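Local atomic coordinates of oxidoreductase protein (Agrobacterium radiobacter, PDB entry 5UI9), a protein that binds NAD and (2S)-2,3-dihydroxy-2-methylpropanoic acid and probably catalyses NAD-dependent oxidation or reduction of a small hydroxylated substrate, as a member of the GFO/IDH/MocA family. Residues 155-160 and 237-242; 171-176 and 328-333; 183-188 and 317-322; 197-202 and 214-219; 210-215 and 231-236. All blocks are in the same frame, centred on the assembly; numbering follows the deposited sequence.

Contact 1 (155-160 and 237-242); sequences FRSGFD and GTEPFP
Phe241 and Phe159 lie face to face, their ring centroids 4.1 Å apart and their planes only 13° from parallel, where the loop 237-242 meets the chain at and just after the end of strand 148-156. Phe241 has the larger area buried. The other face of its ring carries the CB of its own neighbour Pro242, which follows a cis peptide bond, so the ring is clamped between a proline and a phenylalanine. Phe155 adds a third ring, its CZ coming within 3.7 Å of Phe241 CD2, while its edge is turned to the carbonyl oxygen of Pro242. Beside this cluster the carboxylate of Glu239 grips the turn after the strand. With chi2 bent to 47°, the Glu239 side chain folds back far enough for Glu239 OE2 to take a bond from Ser157 OG at 2.6 Å and for Glu239 OE1 to take one from Gly158 N at 2.9 Å. The backbone N of Phe241 also donates to OE2, reaching it from the face opposite to Ser157. Ser157 OG in turn accepts from Phe159 N, closing an ST turn. Trp288 of the ligand pocket meets Phe241 edge-to-face. One carboxylate therefore gathers donors from both segments, and its bonds probably help to fix the backbone that carries Phe241, whose side chain lies about 5 Å from the bound hydroxy acid at the nearest atoms.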
# COMPACT_ATOMS: atom_id res chain seq x y z
N PHE A 155 -3.24 -8.07 -4.24
CA PHE A 155 -4.00 -9.31 -4.39
C PHE A 155 -4.20 -9.83 -2.98
O PHE A 155 -3.29 -10.44 -2.40
CB PHE A 155 -3.23 -10.30 -5.26
CG PHE A 155 -3.99 -11.57 -5.60
CD1 PHE A 155 -4.12 -12.60 -4.67
CD2 PHE A 155 -4.52 -11.76 -6.87
CE1 PHE A 155 -4.81 -13.77 -4.99
CE2 PHE A 155 -5.20 -12.93 -7.20
CZ PHE A 155 -5.34 -13.93 -6.25
N ARG A 156 -5.36 -9.54 -2.40
CA ARG A 156 -5.68 -9.93 -1.03
C ARG A 156 -6.95 -10.76 -1.08
O ARG A 156 -7.99 -10.29 -1.54
CB ARG A 156 -5.88 -8.70 -0.13
CG ARG A 156 -4.76 -7.68 -0.21
CD ARG A 156 -4.83 -6.67 0.93
NE ARG A 156 -4.32 -7.26 2.18
CZ ARG A 156 -3.03 -7.45 2.47
NH1 ARG A 156 -2.07 -7.12 1.61
NH2 ARG A 156 -2.70 -8.02 3.63
N SER A 157 -6.84 -12.00 -0.61
CA SER A 157 -7.85 -13.03 -0.82
C SER A 157 -7.96 -13.94 0.40
O SER A 157 -7.01 -14.05 1.17
CB SER A 157 -7.47 -13.88 -2.03
OG SER A 157 -8.42 -14.90 -2.26
N GLY A 158 -9.13 -14.54 0.56
CA GLY A 158 -9.35 -15.64 1.50
C GLY A 158 -9.79 -16.92 0.81
O GLY A 158 -10.37 -17.79 1.44
N PHE A 159 -9.48 -17.03 -0.49
CA PHE A 159 -9.94 -18.16 -1.32
C PHE A 159 -9.17 -19.42 -0.96
O PHE A 159 -7.95 -19.37 -0.73
CB PHE A 159 -9.74 -17.83 -2.81
CG PHE A 159 -10.25 -18.89 -3.75
CD1 PHE A 159 -11.61 -19.09 -3.94
CD2 PHE A 159 -9.35 -19.70 -4.46
CE1 PHE A 159 -12.08 -20.07 -4.81
CE2 PHE A 159 -9.81 -20.67 -5.33
CZ PHE A 159 -11.17 -20.86 -5.51
N ASP A 160 -9.87 -20.56 -0.93
CA ASP A 160 -9.26 -21.85 -0.63
C ASP A 160 -8.55 -22.40 -1.89
O ASP A 160 -9.06 -23.31 -2.55
CB ASP A 160 -10.34 -22.81 -0.10
CG ASP A 160 -9.79 -24.18 0.32
OD1 ASP A 160 -8.56 -24.36 0.42
OD2 ASP A 160 -10.62 -25.09 0.54
N GLY A 237 -16.00 -9.43 2.82
CA GLY A 237 -17.42 -9.75 2.60
C GLY A 237 -17.67 -10.35 1.21
O GLY A 237 -18.44 -11.30 1.07
N THR A 238 -17.02 -9.79 0.20
CA THR A 238 -17.03 -10.35 -1.14
C THR A 238 -15.63 -10.84 -1.45
O THR A 238 -14.69 -10.05 -1.43
CB THR A 238 -17.44 -9.30 -2.19
OG1 THR A 238 -18.73 -8.79 -1.86
CG2 THR A 238 -17.47 -9.91 -3.61
N GLU A 239 -15.51 -12.13 -1.75
CA GLU A 239 -14.22 -12.74 -2.10
C GLU A 239 -13.75 -12.22 -3.46
O GLU A 239 -14.38 -12.51 -4.47
CB GLU A 239 -14.35 -14.28 -2.12
CG GLU A 239 -13.10 -15.05 -2.56
CD GLU A 239 -11.83 -14.56 -1.88
OE1 GLU A 239 -11.77 -14.58 -0.63
OE2 GLU A 239 -10.89 -14.16 -2.60
N PRO A 240 -12.63 -11.46 -3.49
CA PRO A 240 -12.19 -10.90 -4.77
C PRO A 240 -11.40 -11.84 -5.72
O PRO A 240 -11.09 -11.40 -6.83
CB PRO A 240 -11.29 -9.75 -4.34
CG PRO A 240 -10.69 -10.23 -3.09
CD PRO A 240 -11.79 -10.97 -2.38
N PHE A 241 -11.07 -13.07 -5.30
CA PHE A 241 -10.23 -13.97 -6.12
C PHE A 241 -10.79 -14.08 -7.55
O PHE A 241 -11.99 -14.29 -7.71
CB PHE A 241 -10.15 -15.37 -5.47
CG PHE A 241 -9.34 -16.37 -6.26
CD1 PHE A 241 -9.93 -17.15 -7.25
CD2 PHE A 241 -7.98 -16.55 -6.00
CE1 PHE A 241 -9.19 -18.08 -7.98
CE2 PHE A 241 -7.23 -17.46 -6.73
CZ PHE A 241 -7.84 -18.23 -7.71
N PRO A 242 -9.96 -13.94 -8.61
CA PRO A 242 -8.51 -13.75 -8.57
C PRO A 242 -8.12 -12.35 -9.08
O PRO A 242 -7.20 -12.21 -9.90
CB PRO A 242 -8.03 -14.81 -9.55
CG PRO A 242 -9.08 -14.77 -10.62
CD PRO A 242 -10.38 -14.35 -9.96
O HOH W 1 -13.24 -16.42 0.71

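Contact 2 (171-176 and 328-333); sequences GERFII and AAYESA
Tyr330 is sandwiched between Arg173 on one face of its ring and Ile176 on the other. The guanidinium of Arg173 lies flat on the phenol, its plane tilted by only 7° and its CZ 4.1 Å from the Tyr330 ring centroid, an off-centre cation-pi stack. The aliphatic part of the same side chain also covers the ring: Arg173 CD sits over its middle in a CH-pi contact, 3.8 Å from the centroid of the Tyr330 ring. An extended chain from CG to NE (chi2 -173°, chi3 166°) lets the arginine run across the ring from the hydroxyl end to the CB end, where NH2 comes near Tyr330 CB. On the opposite face Ile176 CB approaches Tyr330 CZ to 3.7 Å, and the tip of the isoleucine, CD1, goes on to meet Ala329 CB at 3.8 Å. Here the first turn of helix 175-191 packs against helix 316-335, on the side of the mixed sheet where both helices touch strands 194-202 and 213-220. The layers on its two faces limit the ring's rotation, while hydrogen bonds to Glu211 and to the backbone N of Glu177 fix where Tyr330 OH sits. Glu211 is the second-shell residue that sets this corner, since its carboxylate also receives the backbone N of Phe174 and of Ile176, binding the start of the helix and the tyrosine hydroxyl to one acidic group.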
# COMPACT_ATOMS: atom_id res chain seq x y z
N GLY A 171 4.83 -26.39 1.43
CA GLY A 171 6.13 -25.74 1.26
C GLY A 171 6.50 -24.75 2.36
O GLY A 171 5.63 -24.11 2.96
N GLU A 172 7.80 -24.63 2.62
CA GLU A 172 8.36 -23.60 3.51
C GLU A 172 8.11 -22.21 2.92
O GLU A 172 7.85 -21.26 3.64
CB GLU A 172 9.86 -23.82 3.70
CG GLU A 172 10.49 -23.06 4.87
CD GLU A 172 10.70 -23.93 6.10
OE1 GLU A 172 9.75 -24.65 6.51
OE2 GLU A 172 11.81 -23.91 6.67
N ARG A 173 8.25 -22.12 1.59
CA ARG A 173 7.87 -20.94 0.82
C ARG A 173 6.47 -21.15 0.23
O ARG A 173 6.14 -22.25 -0.21
CB ARG A 173 8.86 -20.73 -0.32
CG ARG A 173 10.27 -20.46 0.15
CD ARG A 173 11.18 -20.09 -1.01
NE ARG A 173 12.43 -19.50 -0.54
CZ ARG A 173 13.37 -18.96 -1.33
NH1 ARG A 173 13.23 -18.93 -2.66
NH2 ARG A 173 14.47 -18.45 -0.77
N PHE A 174 5.66 -20.09 0.23
CA PHE A 174 4.30 -20.14 -0.34
C PHE A 174 4.02 -18.90 -1.18
O PHE A 174 4.32 -18.91 -2.37
CB PHE A 174 3.25 -20.43 0.76
CG PHE A 174 1.80 -20.20 0.34
CD1 PHE A 174 1.35 -20.53 -0.94
CD2 PHE A 174 0.88 -19.68 1.25
CE1 PHE A 174 0.03 -20.31 -1.31
CE2 PHE A 174 -0.44 -19.46 0.89
CZ PHE A 174 -0.87 -19.78 -0.40
N ILE A 175 3.48 -17.83 -0.59
CA ILE A 175 2.75 -16.83 -1.39
C ILE A 175 3.59 -16.01 -2.39
O ILE A 175 3.10 -15.71 -3.47
CB ILE A 175 1.87 -15.91 -0.52
CG1 ILE A 175 0.79 -15.22 -1.37
CG2 ILE A 175 2.71 -14.88 0.23
CD1 ILE A 175 -0.28 -14.54 -0.56
N ILE A 176 4.84 -15.65 -2.05
CA ILE A 176 5.65 -14.87 -3.00
C ILE A 176 5.99 -15.72 -4.25
O ILE A 176 5.82 -15.26 -5.39
CB ILE A 176 6.95 -14.29 -2.38
CG1 ILE A 176 6.64 -13.45 -1.14
CG2 ILE A 176 7.68 -13.43 -3.41
CD1 ILE A 176 7.85 -12.83 -0.47
N ALA A 328 14.79 -11.96 -4.41
CA ALA A 328 15.15 -10.78 -3.64
C ALA A 328 14.18 -10.52 -2.48
O ALA A 328 14.61 -10.08 -1.41
CB ALA A 328 15.22 -9.56 -4.54
N ALA A 329 12.89 -10.77 -2.70
CA ALA A 329 11.88 -10.60 -1.66
C ALA A 329 12.07 -11.55 -0.48
O ALA A 329 11.95 -11.14 0.67
CB ALA A 329 10.48 -10.73 -2.24
N TYR A 330 12.36 -12.82 -0.78
CA TYR A 330 12.67 -13.80 0.28
C TYR A 330 13.93 -13.42 1.05
O TYR A 330 13.94 -13.46 2.28
CB TYR A 330 12.78 -15.23 -0.29
CG TYR A 330 11.43 -15.88 -0.53
CD1 TYR A 330 10.60 -16.19 0.53
CD2 TYR A 330 10.98 -16.15 -1.83
CE1 TYR A 330 9.36 -16.77 0.33
CE2 TYR A 330 9.74 -16.73 -2.04
CZ TYR A 330 8.93 -17.04 -0.96
OH TYR A 330 7.69 -17.61 -1.15
N GLU A 331 14.98 -13.06 0.31
CA GLU A 331 16.23 -12.56 0.91
C GLU A 331 15.95 -11.39 1.86
O GLU A 331 16.32 -11.44 3.03
CB GLU A 331 17.22 -12.14 -0.18
CG GLU A 331 18.61 -11.77 0.32
CD GLU A 331 19.58 -11.42 -0.80
OE1 GLU A 331 19.44 -11.94 -1.94
OE2 GLU A 331 20.51 -10.62 -0.54
N SER A 332 15.28 -10.36 1.34
CA SER A 332 14.97 -9.15 2.11
C SER A 332 14.14 -9.42 3.36
O SER A 332 14.40 -8.83 4.40
CB SER A 332 14.23 -8.13 1.24
OG SER A 332 13.91 -6.97 1.98
N ALA A 333 13.15 -10.30 3.24
CA ALA A 333 12.28 -10.64 4.37
C ALA A 333 13.02 -11.34 5.50
O ALA A 333 12.67 -11.17 6.66
CB ALA A 333 11.10 -11.49 3.89

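Contact 3 (183-188 and 317-322); sequences TLDIAR and ADNLKT
In the helical layer beside the mixed sheet, the segments 183-188 and 317-322, on helices 175-191 and 316-335, cross with axes 9.9 Å apart at 109°, and Arg188 of the first reaches across to Asp318 and Thr322 of the second. The two charged groups meet end-on: Arg188 NH2 bonds Asp318 OD1 at 3.0 Å and Arg188 NH1 bonds Asp318 OD2 at 3.2 Å, both almost straight. The carboxylate is turned by 47° against the guanidinium plane, so each Asp318 oxygen is met from above the carboxylate plane, while both oxygens lie in or near the guanidinium plane. Arg188 NH1 also donates to Thr322 OG1 at 2.9 Å, and the Thr322 hydroxyl in turn donates a hydrogen bond from OG1 to Asp185 OD1 at 2.6 Å. A bend at chi3 (56°) brings the arginine head over Lys321, whose CB lies against one face. Asp185, Arg188 and Asp318 form an interhelical salt-bridge network, Asp185 OD1 being only at long range from Arg188 NH1. A water bridges Asp185 OD1, Asp318 OD2 and Asn319 ND2, probably easing the nearness of the two acids, 4.5 Å between Asp185 OD1 and Asp318 OD2. Outside the crossing, Asp193 forms a further salt bridge with Arg188 NH2, and Arg128 one with Asp185 OD2.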
# COMPACT_ATOMS: atom_id res chain seq x y z
N THR A 183 2.11 -10.88 -9.22
CA THR A 183 1.89 -9.47 -8.87
C THR A 183 3.13 -8.62 -9.15
O THR A 183 3.03 -7.48 -9.60
CB THR A 183 1.49 -9.32 -7.38
OG1 THR A 183 0.69 -10.43 -6.97
CG2 THR A 183 0.71 -8.04 -7.18
N LEU A 184 4.30 -9.18 -8.85
CA LEU A 184 5.59 -8.57 -9.18
C LEU A 184 5.81 -8.44 -10.69
O LEU A 184 6.39 -7.46 -11.15
CB LEU A 184 6.74 -9.38 -8.55
CG LEU A 184 6.82 -9.32 -7.03
CD1 LEU A 184 7.72 -10.43 -6.50
CD2 LEU A 184 7.31 -7.95 -6.56
N ASP A 185 5.36 -9.44 -11.44
CA ASP A 185 5.42 -9.38 -12.90
C ASP A 185 4.54 -8.25 -13.43
O ASP A 185 4.94 -7.54 -14.35
CB ASP A 185 4.98 -10.70 -13.55
CG ASP A 185 5.28 -10.73 -15.04
OD1 ASP A 185 6.46 -10.90 -15.40
OD2 ASP A 185 4.33 -10.55 -15.84
N ILE A 186 3.35 -8.10 -12.83
CA ILE A 186 2.46 -7.00 -13.22
C ILE A 186 3.12 -5.66 -12.91
O ILE A 186 3.08 -4.76 -13.74
CB ILE A 186 1.06 -7.11 -12.56
CG1 ILE A 186 0.31 -8.34 -13.09
CG2 ILE A 186 0.23 -5.85 -12.84
CD1 ILE A 186 -0.91 -8.74 -12.28
N ALA A 187 3.73 -5.53 -11.74
CA ALA A 187 4.42 -4.28 -11.37
C ALA A 187 5.48 -3.90 -12.42
O ALA A 187 5.55 -2.75 -12.83
CB ALA A 187 5.05 -4.41 -9.99
N ARG A 188 6.25 -4.89 -12.87
CA ARG A 188 7.24 -4.69 -13.96
C ARG A 188 6.59 -4.32 -15.29
O ARG A 188 7.03 -3.39 -15.97
CB ARG A 188 8.05 -5.96 -14.21
CG ARG A 188 9.13 -6.24 -13.20
CD ARG A 188 10.02 -7.38 -13.67
NE ARG A 188 10.60 -7.11 -14.99
CZ ARG A 188 10.38 -7.79 -16.12
NH1 ARG A 188 9.62 -8.88 -16.17
NH2 ARG A 188 10.98 -7.38 -17.23
N ALA A 317 14.09 -15.09 -20.83
CA ALA A 317 14.99 -13.96 -20.58
C ALA A 317 14.30 -12.80 -19.86
O ALA A 317 14.84 -12.27 -18.88
CB ALA A 317 15.61 -13.48 -21.89
N ASP A 318 13.11 -12.41 -20.32
CA ASP A 318 12.33 -11.39 -19.63
C ASP A 318 11.98 -11.83 -18.21
O ASP A 318 12.09 -11.04 -17.26
CB ASP A 318 11.03 -11.06 -20.38
CG ASP A 318 10.18 -10.01 -19.65
OD1 ASP A 318 10.45 -8.80 -19.81
OD2 ASP A 318 9.25 -10.40 -18.91
N ASN A 319 11.56 -13.09 -18.07
CA ASN A 319 11.07 -13.60 -16.80
C ASN A 319 12.14 -13.63 -15.70
O ASN A 319 11.79 -13.57 -14.53
CB ASN A 319 10.45 -14.98 -16.97
CG ASN A 319 9.57 -15.38 -15.79
OD1 ASN A 319 9.95 -16.23 -14.99
ND2 ASN A 319 8.41 -14.74 -15.67
N LEU A 320 13.42 -13.70 -16.06
CA LEU A 320 14.52 -13.56 -15.09
C LEU A 320 14.39 -12.28 -14.26
O LEU A 320 14.71 -12.27 -13.07
CB LEU A 320 15.88 -13.55 -15.79
CG LEU A 320 16.36 -14.79 -16.53
CD1 LEU A 320 17.70 -14.52 -17.21
CD2 LEU A 320 16.46 -15.99 -15.60
N LYS A 321 13.92 -11.20 -14.89
CA LYS A 321 13.79 -9.91 -14.20
C LYS A 321 12.59 -9.87 -13.25
O LYS A 321 12.57 -9.07 -12.32
CB LYS A 321 13.76 -8.76 -15.22
CG LYS A 321 15.12 -8.57 -15.89
CD LYS A 321 15.11 -7.51 -16.99
CE LYS A 321 14.58 -8.08 -18.30
NZ LYS A 321 14.48 -7.03 -19.35
N THR A 322 11.60 -10.74 -13.49
CA THR A 322 10.53 -10.99 -12.53
C THR A 322 11.02 -11.94 -11.44
O THR A 322 10.84 -11.66 -10.24
CB THR A 322 9.29 -11.57 -13.23
OG1 THR A 322 8.68 -10.55 -14.03
CG2 THR A 322 8.26 -12.08 -12.22
O HOH W 2 7.86 -12.28 -17.28

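Contact 4 (197-202 and 214-219); sequences LTARTK and ATILLD
Strands 197-202 and 214-219 run antiparallel, 172° between their directions, as the two arms of a beta hairpin in the mixed sheet. Backbone bonds tie the hydrogen-bonded pairs Thr198 with Leu217 and Arg200 with Thr215, from Leu217 N to Thr198 O at 2.8 Å and from Arg200 N to Thr215 O at 2.9 Å. On the face that carries Leu197, Ala199, Ile216 and Leu218, the contact is made by aliphatic groups. Leu197, whose CG stands anti to its amide N (chi1 -179°), lies alongside Leu218, Leu197 CD1 to Leu218 CD2 at 3.5 Å, and its CG rests on Ile216 CG2 at 3.7 Å. Helices 175-191 and 316-335 cover this face, with Leu184 on Ile216 and Ala329 on Ala199. The other face, bearing Thr198, Arg200 and Thr215, turns to the second subunit, where Arg200 NE pairs with Asp219 of that chain and Asp219 receives its Arg200 in return. Arg200 also curls back on its own strand, NH1 donating to Ala199 O. Asp219 OD2 is hydrogen-bonded to Thr196 OG1 as well. A water takes a bond from Thr198 OG1 and gives one each to Leu217 O and Asp219 OD2, the last at 2.7 Å.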
# COMPACT_ATOMS: atom_id res chain seq x y z
N LEU A 197 14.54 -3.28 -3.84
CA LEU A 197 13.36 -3.97 -3.31
C LEU A 197 13.51 -4.24 -1.81
O LEU A 197 14.60 -4.60 -1.36
CB LEU A 197 13.20 -5.28 -4.09
CG LEU A 197 12.04 -6.22 -3.78
CD1 LEU A 197 11.59 -6.98 -5.02
CD2 LEU A 197 12.37 -7.19 -2.66
N THR A 198 12.42 -4.08 -1.07
CA THR A 198 12.37 -4.41 0.36
C THR A 198 11.06 -5.15 0.65
O THR A 198 10.00 -4.71 0.21
CB THR A 198 12.40 -3.15 1.25
OG1 THR A 198 13.19 -2.13 0.63
CG2 THR A 198 12.96 -3.47 2.62
N ALA A 199 11.14 -6.25 1.40
CA ALA A 199 9.98 -7.11 1.62
C ALA A 199 9.81 -7.52 3.08
O ALA A 199 10.77 -7.54 3.85
CB ALA A 199 10.07 -8.35 0.74
N ARG A 200 8.57 -7.83 3.43
CA ARG A 200 8.19 -8.34 4.75
C ARG A 200 7.18 -9.46 4.54
O ARG A 200 6.30 -9.34 3.69
CB ARG A 200 7.54 -7.24 5.59
CG ARG A 200 8.41 -6.02 5.81
CD ARG A 200 9.59 -6.35 6.69
NE ARG A 200 10.36 -5.14 6.99
CZ ARG A 200 11.38 -4.67 6.28
NH1 ARG A 200 11.85 -5.31 5.21
NH2 ARG A 200 11.97 -3.54 6.67
N THR A 201 7.32 -10.53 5.32
CA THR A 201 6.42 -11.68 5.23
C THR A 201 6.00 -12.18 6.61
O THR A 201 6.70 -11.97 7.60
CB THR A 201 7.09 -12.88 4.53
OG1 THR A 201 8.21 -13.31 5.31
CG2 THR A 201 7.55 -12.51 3.14
N LYS A 202 4.86 -12.87 6.64
CA LYS A 202 4.44 -13.61 7.83
C LYS A 202 3.48 -14.74 7.47
O LYS A 202 2.96 -14.80 6.35
CB LYS A 202 3.80 -12.66 8.85
CG LYS A 202 2.55 -11.94 8.38
CD LYS A 202 1.77 -11.36 9.55
CE LYS A 202 2.52 -10.24 10.26
NZ LYS A 202 2.82 -9.08 9.36
N ALA A 214 2.60 -11.12 2.29
CA ALA A 214 3.85 -10.49 1.88
C ALA A 214 3.58 -9.06 1.43
O ALA A 214 2.63 -8.80 0.69
CB ALA A 214 4.51 -11.28 0.76
N THR A 215 4.43 -8.15 1.89
CA THR A 215 4.33 -6.74 1.56
C THR A 215 5.70 -6.29 1.07
O THR A 215 6.70 -6.46 1.76
CB THR A 215 3.90 -5.93 2.80
OG1 THR A 215 2.68 -6.49 3.31
CG2 THR A 215 3.66 -4.49 2.45
N ILE A 216 5.72 -5.73 -0.14
CA ILE A 216 6.96 -5.43 -0.85
C ILE A 216 6.94 -3.98 -1.34
O ILE A 216 5.95 -3.53 -1.91
CB ILE A 216 7.15 -6.38 -2.07
CG1 ILE A 216 6.98 -7.84 -1.64
CG2 ILE A 216 8.51 -6.16 -2.73
CD1 ILE A 216 7.09 -8.85 -2.77
N LEU A 217 8.04 -3.26 -1.11
CA LEU A 217 8.22 -1.89 -1.57
C LEU A 217 9.23 -1.88 -2.73
O LEU A 217 10.37 -2.30 -2.54
CB LEU A 217 8.74 -1.02 -0.43
CG LEU A 217 9.04 0.46 -0.66
CD1 LEU A 217 7.82 1.24 -1.12
CD2 LEU A 217 9.58 1.06 0.63
N LEU A 218 8.82 -1.39 -3.89
CA LEU A 218 9.65 -1.39 -5.10
C LEU A 218 10.14 -0.00 -5.48
O LEU A 218 9.36 0.94 -5.52
CB LEU A 218 8.86 -1.95 -6.29
CG LEU A 218 8.29 -3.37 -6.20
CD1 LEU A 218 7.54 -3.72 -7.49
CD2 LEU A 218 9.38 -4.40 -5.93
N ASP A 219 11.43 0.11 -5.77
CA ASP A 219 11.99 1.32 -6.37
C ASP A 219 12.28 1.00 -7.83
O ASP A 219 13.21 0.26 -8.13
CB ASP A 219 13.25 1.73 -5.61
CG ASP A 219 13.02 1.81 -4.10
OD1 ASP A 219 12.13 2.59 -3.67
OD2 ASP A 219 13.71 1.10 -3.33
O HOH W 3 12.72 -1.01 -2.03

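Contact 5 (210-215 and 231-236); sequences GEDVAT and SYATKL. With 8A1 ((2S)-2,3-dihydroxy-2-methylpropanoic acid), chain D.
Tyr232 N donates to Asp212 O at 2.9 Å, a nearly straight bond that joins the start of strand 213-220 to the end of strand 225-231. Next to it Val213 and Ser231 form a non-hydrogen-bonded antiparallel pair, with Val213 CG2 3.8 Å from Ser231 OG. Asp212 holds its carboxylate between its own N and carbonyl carbon (chi1 58°), which brings Asp212 OD2 to 3.7 Å from Ala233 CB; the backbone amides of Val204 and Asn205 bind the two oxygens, and a water links OD2 to Tyr232 O. Asp212 and Val213 together face Lys202, a classic beta bulge. In Ser231 the hydroxyl swings anti to N (chi1 173°) and accepts from Ala233 N, an ST turn, while Ser231 OG donates to Thr234 OG1 at 2.7 Å. Tyr232, its chi1 of -93° off the usual staggered position, leads its ring away from Asp212 into the ligand pocket. There Tyr232 OH donates to O1 of the bound dihydroxy acid at 2.6 Å, with O1 at the ring's edge, and Lys98, Gln165, Asp178 and His182 bond the same ligand.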
# COMPACT_ATOMS: atom_id res chain seq x y z
N GLY A 210 4.12 -22.32 5.10
CA GLY A 210 4.79 -21.17 4.48
C GLY A 210 4.11 -19.84 4.74
O GLY A 210 3.05 -19.78 5.36
N GLU A 211 4.74 -18.77 4.26
CA GLU A 211 4.23 -17.41 4.43
C GLU A 211 3.02 -17.17 3.53
O GLU A 211 3.05 -17.49 2.34
CB GLU A 211 5.35 -16.36 4.20
CG GLU A 211 5.59 -15.84 2.78
CD GLU A 211 6.06 -16.88 1.78
OE1 GLU A 211 6.50 -17.99 2.18
OE2 GLU A 211 5.99 -16.60 0.56
N ASP A 212 1.95 -16.62 4.10
CA ASP A 212 0.73 -16.33 3.33
C ASP A 212 0.40 -14.85 3.23
O ASP A 212 -0.67 -14.49 2.73
CB ASP A 212 -0.47 -17.13 3.86
CG ASP A 212 -0.77 -16.88 5.32
OD1 ASP A 212 -0.00 -16.15 5.98
OD2 ASP A 212 -1.77 -17.42 5.82
N VAL A 213 1.31 -14.00 3.69
CA VAL A 213 1.17 -12.56 3.61
C VAL A 213 2.55 -12.01 3.28
O VAL A 213 3.54 -12.41 3.89
CB VAL A 213 0.67 -11.95 4.94
CG1 VAL A 213 0.48 -10.44 4.78
CG2 VAL A 213 -0.62 -12.61 5.40
N ALA A 214 2.60 -11.12 2.29
CA ALA A 214 3.85 -10.49 1.88
C ALA A 214 3.58 -9.06 1.43
O ALA A 214 2.63 -8.80 0.69
CB ALA A 214 4.51 -11.28 0.76
N THR A 215 4.43 -8.15 1.89
CA THR A 215 4.33 -6.74 1.56
C THR A 215 5.70 -6.29 1.07
O THR A 215 6.70 -6.46 1.76
CB THR A 215 3.90 -5.93 2.80
OG1 THR A 215 2.68 -6.49 3.31
CG2 THR A 215 3.66 -4.49 2.45
N SER A 231 -1.81 -11.39 -0.02
CA SER A 231 -2.30 -12.12 1.14
C SER A 231 -3.29 -13.19 0.72
O SER A 231 -4.16 -12.93 -0.12
CB SER A 231 -3.00 -11.15 2.11
OG SER A 231 -3.65 -11.84 3.18
N TYR A 232 -3.14 -14.39 1.29
CA TYR A 232 -4.17 -15.44 1.23
C TYR A 232 -4.87 -15.66 2.60
O TYR A 232 -5.52 -16.69 2.82
CB TYR A 232 -3.58 -16.75 0.69
CG TYR A 232 -3.74 -16.93 -0.81
CD1 TYR A 232 -5.00 -16.92 -1.41
CD2 TYR A 232 -2.63 -17.14 -1.63
CE1 TYR A 232 -5.16 -17.10 -2.77
CE2 TYR A 232 -2.78 -17.31 -3.00
CZ TYR A 232 -4.04 -17.29 -3.56
OH TYR A 232 -4.20 -17.46 -4.91
N ALA A 233 -4.76 -14.67 3.49
CA ALA A 233 -5.42 -14.71 4.81
C ALA A 233 -6.35 -13.50 5.03
O ALA A 233 -6.61 -13.11 6.17
CB ALA A 233 -4.38 -14.80 5.91
N THR A 234 -6.86 -12.92 3.94
CA THR A 234 -7.69 -11.73 3.99
C THR A 234 -9.16 -12.15 3.86
O THR A 234 -9.54 -12.77 2.87
CB THR A 234 -7.27 -10.75 2.88
OG1 THR A 234 -5.92 -10.33 3.10
CG2 THR A 234 -8.17 -9.51 2.85
N LYS A 235 -9.98 -11.80 4.85
CA LYS A 235 -11.39 -12.23 4.92
C LYS A 235 -12.32 -11.06 4.65
O LYS A 235 -12.60 -10.25 5.55
CB LYS A 235 -11.69 -12.85 6.28
CG LYS A 235 -10.94 -14.16 6.49
CD LYS A 235 -10.85 -14.57 7.95
CE LYS A 235 -10.01 -15.83 8.09
NZ LYS A 235 -10.04 -16.36 9.47
N LEU A 236 -12.77 -10.97 3.40
CA LEU A 236 -13.62 -9.87 2.95
C LEU A 236 -15.04 -10.35 2.73
O LEU A 236 -15.27 -11.53 2.47
CB LEU A 236 -13.07 -9.30 1.64
CG LEU A 236 -11.73 -8.56 1.76
CD1 LEU A 236 -11.02 -8.55 0.42
CD2 LEU A 236 -11.95 -7.14 2.26
OXT 8A1 D . -2.88 -18.61 -10.49
C 8A1 D . -1.94 -19.08 -9.81
O 8A1 D . -0.76 -19.14 -10.25
CA 8A1 D . -2.21 -19.57 -8.42
CB 8A1 D . -1.90 -18.40 -7.48
O1 8A1 D . -2.30 -18.69 -6.13
O2 8A1 D . -1.36 -20.69 -8.12
C3 8A1 D . -3.66 -20.04 -8.30
O HOH W 4 -3.74 -18.71 4.07

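In the fold
From the N terminus, after the strands of the parallel sheet, strand 148-156 opens contact 1, which closes only at 237-242. Segment 171-176 then starts contact 2 and 183-188 starts contact 3; both wait for helix 316-335, contact 3 lying within the span of contact 2, and each crosses contact 1 in the chain. Contact 4 is the short hairpin of strands 194-202 and 213-220, and contact 5 begins where it ends, sharing Ala214 and Thr215; both fall within the spans of contacts 1, 2 and 3. Contacts 4, 5 and 1 join neighbouring parts of the mixed sheet, while contacts 2 and 3 join the two helices that pack on it. Glu211 links contact 5 to contact 2, and the backbone of Ser231 bonds to Phe155 and Ser157 of contact 1.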